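Local coordinates for protein Kif13b (Mus musculus, PDB 5B64), which probably carries cargo along microtubules as a kinesin-3 motor, represented here by a helix-and-sheet fragment that is probably not the motor, at residues Ile18-Ser29 and Thr39-Ile47. Residues are numbered along the deposited sequence; the frame is centred on the assembly and turned at random.
Sequences IVKANLLVREAS and TEYKVTLQI
Tyr41 sets its ring against the helix with CG anti to its own carbonyl carbon (chi1 -61°), where Ala28 and Ser29 meet it. Val43 places CG2 likewise, and that methyl lies among Ala21, Asn22 and Val25. The methyl of Ala28 sits over one face of the Tyr41 ring as a CH-pi contact, CB 3.9 Å from the ring centroid and displaced toward the rim; so small a side chain lets the flat ring lie close against the helix. Ser29 approaches the same ring at its edge, in plane, with OG 3.3 Å from Tyr41 CD2. Its hydroxyl is tied back into the helix, donating to Val25 O at 3.1 Å, while Ser29 N reaches that carbonyl from the opposite face of its plane. Beta-branched Val25 spreads two methyls over the strand: CG2 packs on Tyr41 CB and, at 3.9 Å, on Val43 CG2, and CG1 rests against the Tyr41 carbonyl. Farther along, Ala21 CB lies 4.0 Å from Val43 CG2, and exposed Asn22 crosses Val43 at about a right angle, OD1 3.6 Å from CG2. Helix 9-34 thus packs antiparallel (local axes 175° apart) across one face of the antiparallel sheet, along its outermost strand within the chain, 40-46. Tyr41 and Val43 turn to the helix, whereas Glu40 and Lys42 point away and form a salt bridge together. The Tyr41 hydroxyl bonds to Phe118 O. Because the strand's backbone bonds go to strand 64-71, the helix is met by side chains, through apolar contact and the CH-pi interaction.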
ATOM      1  N   ILE B  18     -11.615  24.288  18.223  1.00 62.51           N
ATOM      2  CA  ILE B  18     -10.330  23.698  18.587  1.00 64.86           C
ATOM      3  C   ILE B  18     -10.504  22.397  19.376  1.00 67.30           C
ATOM      4  O   ILE B  18      -9.698  21.471  19.268  1.00 70.61           O
ATOM      5  CB  ILE B  18      -9.437  24.703  19.339  1.00 64.30           C
ATOM      6  CG1 ILE B  18      -8.917  25.764  18.346  1.00 70.03           C
ATOM      7  CG2 ILE B  18      -8.281  23.982  20.034  1.00 53.17           C
ATOM      8  CD1 ILE B  18      -8.287  27.010  18.966  1.00 72.69           C
ATOM      9  N   VAL B  19     -11.579  22.316  20.143  1.00 66.70           N
ATOM     10  CA  VAL B  19     -11.898  21.086  20.848  1.00 70.04           C
ATOM     11  C   VAL B  19     -12.281  19.979  19.864  1.00 71.53           C
ATOM     12  O   VAL B  19     -11.786  18.852  19.947  1.00 73.21           O
ATOM     13  CB  VAL B  19     -13.020  21.322  21.870  1.00 65.01           C
ATOM     14  CG1 VAL B  19     -13.700  20.015  22.225  1.00 55.93           C
ATOM     15  CG2 VAL B  19     -12.446  22.031  23.114  1.00 61.57           C
ATOM     16  N   LYS B  20     -13.155  20.323  18.927  1.00 70.83           N
ATOM     17  CA  LYS B  20     -13.567  19.418  17.867  1.00 71.54           C
ATOM     18  C   LYS B  20     -12.359  18.895  17.091  1.00 67.75           C
ATOM     19  O   LYS B  20     -12.237  17.699  16.878  1.00 63.51           O
ATOM     20  CB  LYS B  20     -14.526  20.156  16.928  1.00 74.11           C
ATOM     21  CG  LYS B  20     -15.004  19.408  15.689  1.00 67.41           C
ATOM     22  CD  LYS B  20     -16.118  20.218  15.041  1.00 72.68           C
ATOM     23  CE  LYS B  20     -16.726  19.513  13.834  1.00 80.15           C
ATOM     24  NZ  LYS B  20     -18.145  19.941  13.569  1.00 77.97           N
ATOM     25  N   ALA B  21     -11.469  19.795  16.687  1.00 65.00           N
ATOM     26  CA  ALA B  21     -10.326  19.426  15.860  1.00 62.37           C
ATOM     27  C   ALA B  21      -9.379  18.537  16.644  1.00 69.52           C
ATOM     28  O   ALA B  21      -8.809  17.577  16.104  1.00 67.86           O
ATOM     29  CB  ALA B  21      -9.595  20.674  15.365  1.00 53.78           C
ATOM     30  N   ASN B  22      -9.215  18.871  17.922  1.00 67.99           N
ATOM     31  CA  ASN B  22      -8.358  18.111  18.816  1.00 65.80           C
ATOM     32  C   ASN B  22      -8.721  16.636  18.863  1.00 67.93           C
ATOM     33  O   ASN B  22      -7.846  15.779  18.795  1.00 73.36           O
ATOM     34  CB  ASN B  22      -8.383  18.712  20.214  1.00 61.68           C
ATOM     35  CG  ASN B  22      -7.345  19.789  20.390  1.00 68.31           C
ATOM     36  OD1 ASN B  22      -6.457  19.949  19.554  1.00 67.00           O
ATOM     37  ND2 ASN B  22      -7.427  20.519  21.500  1.00 76.89           N
ATOM     38  N   LEU B  23     -10.018  16.357  18.970  1.00 60.95           N
ATOM     39  CA  LEU B  23     -10.538  14.997  18.912  1.00 62.11           C
ATOM     40  C   LEU B  23     -10.346  14.305  17.538  1.00 69.12           C
ATOM     41  O   LEU B  23      -9.857  13.182  17.469  1.00 66.63           O
ATOM     42  CB  LEU B  23     -12.026  14.994  19.289  1.00 64.00           C
ATOM     43  CG  LEU B  23     -12.482  14.835  20.749  1.00 69.26           C
ATOM     44  CD1 LEU B  23     -11.321  14.577  21.699  1.00 73.43           C
ATOM     45  CD2 LEU B  23     -13.336  16.012  21.234  1.00 64.97           C
ATOM     46  N   LEU B  24     -10.743  14.969  16.454  1.00 67.24           N
ATOM     47  CA  LEU B  24     -10.746  14.356  15.127  1.00 66.65           C
ATOM     48  C   LEU B  24      -9.352  13.939  14.700  1.00 69.21           C
ATOM     49  O   LEU B  24      -9.144  12.881  14.109  1.00 69.21           O
ATOM     50  CB  LEU B  24     -11.310  15.327  14.095  1.00 60.60           C
ATOM     51  CG  LEU B  24     -12.750  15.765  14.347  1.00 62.62           C
ATOM     52  CD1 LEU B  24     -13.329  16.455  13.126  1.00 61.78           C
ATOM     53  CD2 LEU B  24     -13.595  14.573  14.751  1.00 65.46           C
ATOM     54  N   VAL B  25      -8.401  14.797  15.014  1.00 66.65           N
ATOM     55  CA  VAL B  25      -7.016  14.600  14.650  1.00 64.10           C
ATOM     56  C   VAL B  25      -6.522  13.335  15.337  1.00 63.21           C
ATOM     57  O   VAL B  25      -5.721  12.574  14.804  1.00 62.44           O
ATOM     58  CB  VAL B  25      -6.219  15.875  15.050  1.00 59.56           C
ATOM     59  CG1 VAL B  25      -5.025  15.577  15.952  1.00 51.97           C
ATOM     60  CG2 VAL B  25      -5.859  16.693  13.806  1.00 53.22           C
ATOM     61  N   ARG B  26      -7.056  13.092  16.517  1.00 62.37           N
ATOM     62  CA  ARG B  26      -6.734  11.896  17.264  1.00 58.67           C
ATOM     63  C   ARG B  26      -7.328  10.630  16.641  1.00 61.70           C
ATOM     64  O   ARG B  26      -6.711   9.564  16.676  1.00 60.31           O
ATOM     65  CB  ARG B  26      -7.244  12.056  18.686  1.00 52.15           C
ATOM     66  CG  ARG B  26      -6.266  12.753  19.576  1.00 50.90           C
ATOM     67  CD  ARG B  26      -5.967  11.872  20.779  1.00 61.03           C
ATOM     68  NE  ARG B  26      -6.547  12.447  21.986  1.00 67.45           N
ATOM     69  CZ  ARG B  26      -6.428  11.922  23.197  1.00 68.90           C
ATOM     70  NH1 ARG B  26      -5.750  10.790  23.382  1.00 61.16           N
ATOM     71  NH2 ARG B  26      -6.996  12.535  24.223  1.00 76.72           N
ATOM     72  N   GLU B  27      -8.535  10.740  16.093  1.00 66.04           N
ATOM     73  CA  GLU B  27      -9.171   9.583  15.468  1.00 63.13           C
ATOM     74  C   GLU B  27      -8.464   9.289  14.156  1.00 57.76           C
ATOM     75  O   GLU B  27      -8.181   8.129  13.849  1.00 57.89           O
ATOM     76  CB  GLU B  27     -10.684   9.767  15.272  1.00 62.01           C
ATOM     77  CG  GLU B  27     -11.367   8.567  14.594  1.00 68.76           C
ATOM     78  CD  GLU B  27     -12.872   8.433  14.905  1.00 73.23           C
ATOM     79  OE1 GLU B  27     -13.701   8.524  13.973  1.00 63.18           O
ATOM     80  OE2 GLU B  27     -13.231   8.203  16.082  1.00 82.68           O
ATOM     81  N   ALA B  28      -8.149  10.336  13.396  1.00 50.48           N
ATOM     82  CA  ALA B  28      -7.460  10.137  12.123  1.00 53.98           C
ATOM     83  C   ALA B  28      -6.130   9.410  12.364  1.00 60.42           C
ATOM     84  O   ALA B  28      -5.819   8.422  11.695  1.00 63.06           O
ATOM     85  CB  ALA B  28      -7.235  11.457  11.406  1.00 51.62           C
ATOM     86  N   SER B  29      -5.378   9.881  13.351  1.00 57.23           N
ATOM     87  CA  SER B  29      -4.075   9.315  13.651  1.00 62.30           C
ATOM     88  C   SER B  29      -4.126   7.824  13.934  1.00 64.13           C
ATOM     89  O   SER B  29      -3.223   7.075  13.544  1.00 65.47           O
ATOM     90  CB  SER B  29      -3.440  10.035  14.835  1.00 59.92           C
ATOM     91  OG  SER B  29      -2.944  11.298  14.422  1.00 67.36           O
ATOM     92  N   THR B  39       0.788   8.643   9.939  1.00 63.30           N
ATOM     93  CA  THR B  39       0.678  10.030   9.526  1.00 62.39           C
ATOM     94  C   THR B  39       0.354  10.895  10.750  1.00 64.18           C
ATOM     95  O   THR B  39      -0.526  10.566  11.528  1.00 66.37           O
ATOM     96  CB  THR B  39      -0.415  10.197   8.430  1.00 69.40           C
ATOM     97  OG1 THR B  39      -0.112   9.352   7.315  1.00 69.63           O
ATOM     98  CG2 THR B  39      -0.506  11.648   7.938  1.00 63.12           C
ATOM     99  N   GLU B  40       1.081  11.989  10.928  1.00 69.51           N
ATOM    100  CA  GLU B  40       0.886  12.856  12.088  1.00 74.35           C
ATOM    101  C   GLU B  40      -0.158  13.936  11.775  1.00 69.82           C
ATOM    102  O   GLU B  40      -0.102  14.585  10.728  1.00 63.80           O
ATOM    103  CB  GLU B  40       2.230  13.474  12.518  1.00 76.61           C
ATOM    104  CG  GLU B  40       2.123  14.607  13.523  1.00 91.47           C
ATOM    105  CD  GLU B  40       3.406  15.447  13.615  1.00108.79           C
ATOM    106  OE1 GLU B  40       3.461  16.553  13.023  1.00114.78           O
ATOM    107  OE2 GLU B  40       4.361  15.006  14.285  1.00114.24           O
ATOM    108  N   TYR B  41      -1.133  14.094  12.665  1.00 65.79           N
ATOM    109  CA  TYR B  41      -2.104  15.171  12.532  1.00 67.14           C
ATOM    110  C   TYR B  41      -1.939  16.121  13.703  1.00 74.49           C
ATOM    111  O   TYR B  41      -2.103  15.732  14.852  1.00 76.90           O
ATOM    112  CB  TYR B  41      -3.537  14.636  12.439  1.00 67.19           C
ATOM    113  CG  TYR B  41      -3.747  13.749  11.234  1.00 75.14           C
ATOM    114  CD1 TYR B  41      -4.008  14.294   9.969  1.00 69.27           C
ATOM    115  CD2 TYR B  41      -3.649  12.357  11.352  1.00 76.25           C
ATOM    116  CE1 TYR B  41      -4.178  13.469   8.862  1.00 64.92           C
ATOM    117  CE2 TYR B  41      -3.818  11.534  10.260  1.00 73.50           C
ATOM    118  CZ  TYR B  41      -4.076  12.088   9.018  1.00 67.43           C
ATOM    119  OH  TYR B  41      -4.224  11.239   7.943  1.00 64.82           O
ATOM    120  N   LYS B  42      -1.570  17.358  13.391  1.00 76.06           N
ATOM    121  CA  LYS B  42      -1.389  18.388  14.391  1.00 78.69           C
ATOM    122  C   LYS B  42      -2.372  19.530  14.135  1.00 73.91           C
ATOM    123  O   LYS B  42      -2.635  19.890  12.990  1.00 77.82           O
ATOM    124  CB  LYS B  42       0.034  18.933  14.330  1.00 87.12           C
ATOM    125  CG  LYS B  42       1.068  18.230  15.193  1.00 90.96           C
ATOM    126  CD  LYS B  42       2.384  19.002  15.105  1.00 98.79           C
ATOM    127  CE  LYS B  42       3.560  18.233  15.698  1.00105.11           C
ATOM    128  NZ  LYS B  42       4.866  18.888  15.365  1.00106.43           N
ATOM    129  N   VAL B  43      -2.902  20.109  15.204  1.00 66.76           N
ATOM    130  CA  VAL B  43      -3.813  21.233  15.075  1.00 67.74           C
ATOM    131  C   VAL B  43      -3.063  22.580  15.103  1.00 71.03           C
ATOM    132  O   VAL B  43      -2.269  22.849  16.018  1.00 74.50           O
ATOM    133  CB  VAL B  43      -4.917  21.184  16.163  1.00 54.54           C
ATOM    134  CG1 VAL B  43      -5.840  22.404  16.071  1.00 56.58           C
ATOM    135  CG2 VAL B  43      -5.713  19.888  16.064  1.00 47.22           C
ATOM    136  N   THR B  44      -3.298  23.394  14.071  1.00 63.96           N
ATOM    137  CA  THR B  44      -2.812  24.770  14.011  1.00 68.68           C
ATOM    138  C   THR B  44      -3.935  25.740  13.682  1.00 73.92           C
ATOM    139  O   THR B  44      -5.109  25.385  13.596  1.00 67.72           O
ATOM    140  CB  THR B  44      -1.785  24.985  12.891  1.00 73.02           C
ATOM    141  OG1 THR B  44      -1.760  23.846  12.011  1.00 71.40           O
ATOM    142  CG2 THR B  44      -0.391  25.309  13.457  1.00 76.25           C
ATOM    143  N   LEU B  45      -3.556  26.983  13.452  1.00 87.23           N
ATOM    144  CA  LEU B  45      -4.516  27.964  12.996  1.00 86.54           C
ATOM    145  C   LEU B  45      -4.346  28.301  11.522  1.00 92.37           C
ATOM    146  O   LEU B  45      -3.290  28.082  10.910  1.00 96.06           O
ATOM    147  CB  LEU B  45      -4.409  29.228  13.835  1.00 73.03           C
ATOM    148  CG  LEU B  45      -4.713  28.979  15.313  1.00 70.79           C
ATOM    149  CD1 LEU B  45      -4.825  30.308  16.065  1.00 75.06           C
ATOM    150  CD2 LEU B  45      -5.948  28.101  15.542  1.00 59.34           C
ATOM    151  N   GLN B  46      -5.417  28.808  10.944  1.00 90.22           N
ATOM    152  CA  GLN B  46      -5.286  29.544   9.709  1.00 91.41           C
ATOM    153  C   GLN B  46      -6.323  30.650   9.690  1.00 85.84           C
ATOM    154  O   GLN B  46      -7.284  30.651  10.466  1.00 87.11           O
ATOM    155  CB  GLN B  46      -5.381  28.639   8.472  1.00 88.16           C
ATOM    156  CG  GLN B  46      -6.776  28.111   8.134  1.00 89.59           C
ATOM    157  CD  GLN B  46      -6.745  27.119   6.959  1.00 89.32           C
ATOM    158  OE1 GLN B  46      -5.863  27.191   6.091  1.00 91.76           O
ATOM    159  NE2 GLN B  46      -7.693  26.178   6.944  1.00 75.70           N
ATOM    160  N   ILE B  47      -6.085  31.609   8.816  1.00 87.02           N
ATOM    161  CA  ILE B  47      -7.010  32.682   8.593  1.00 83.94           C
ATOM    162  C   ILE B  47      -7.502  32.540   7.159  1.00 87.93           C
ATOM    163  O   ILE B  47      -6.780  32.843   6.205  1.00 96.09           O
ATOM    164  CB  ILE B  47      -6.332  34.030   8.862  1.00 85.05           C
ATOM    165  CG1 ILE B  47      -5.812  34.050  10.298  1.00 74.40           C
ATOM    166  CG2 ILE B  47      -7.294  35.191   8.614  1.00 84.87           C
ATOM    167  CD1 ILE B  47      -5.313  35.378  10.725  1.00 89.24           C
TER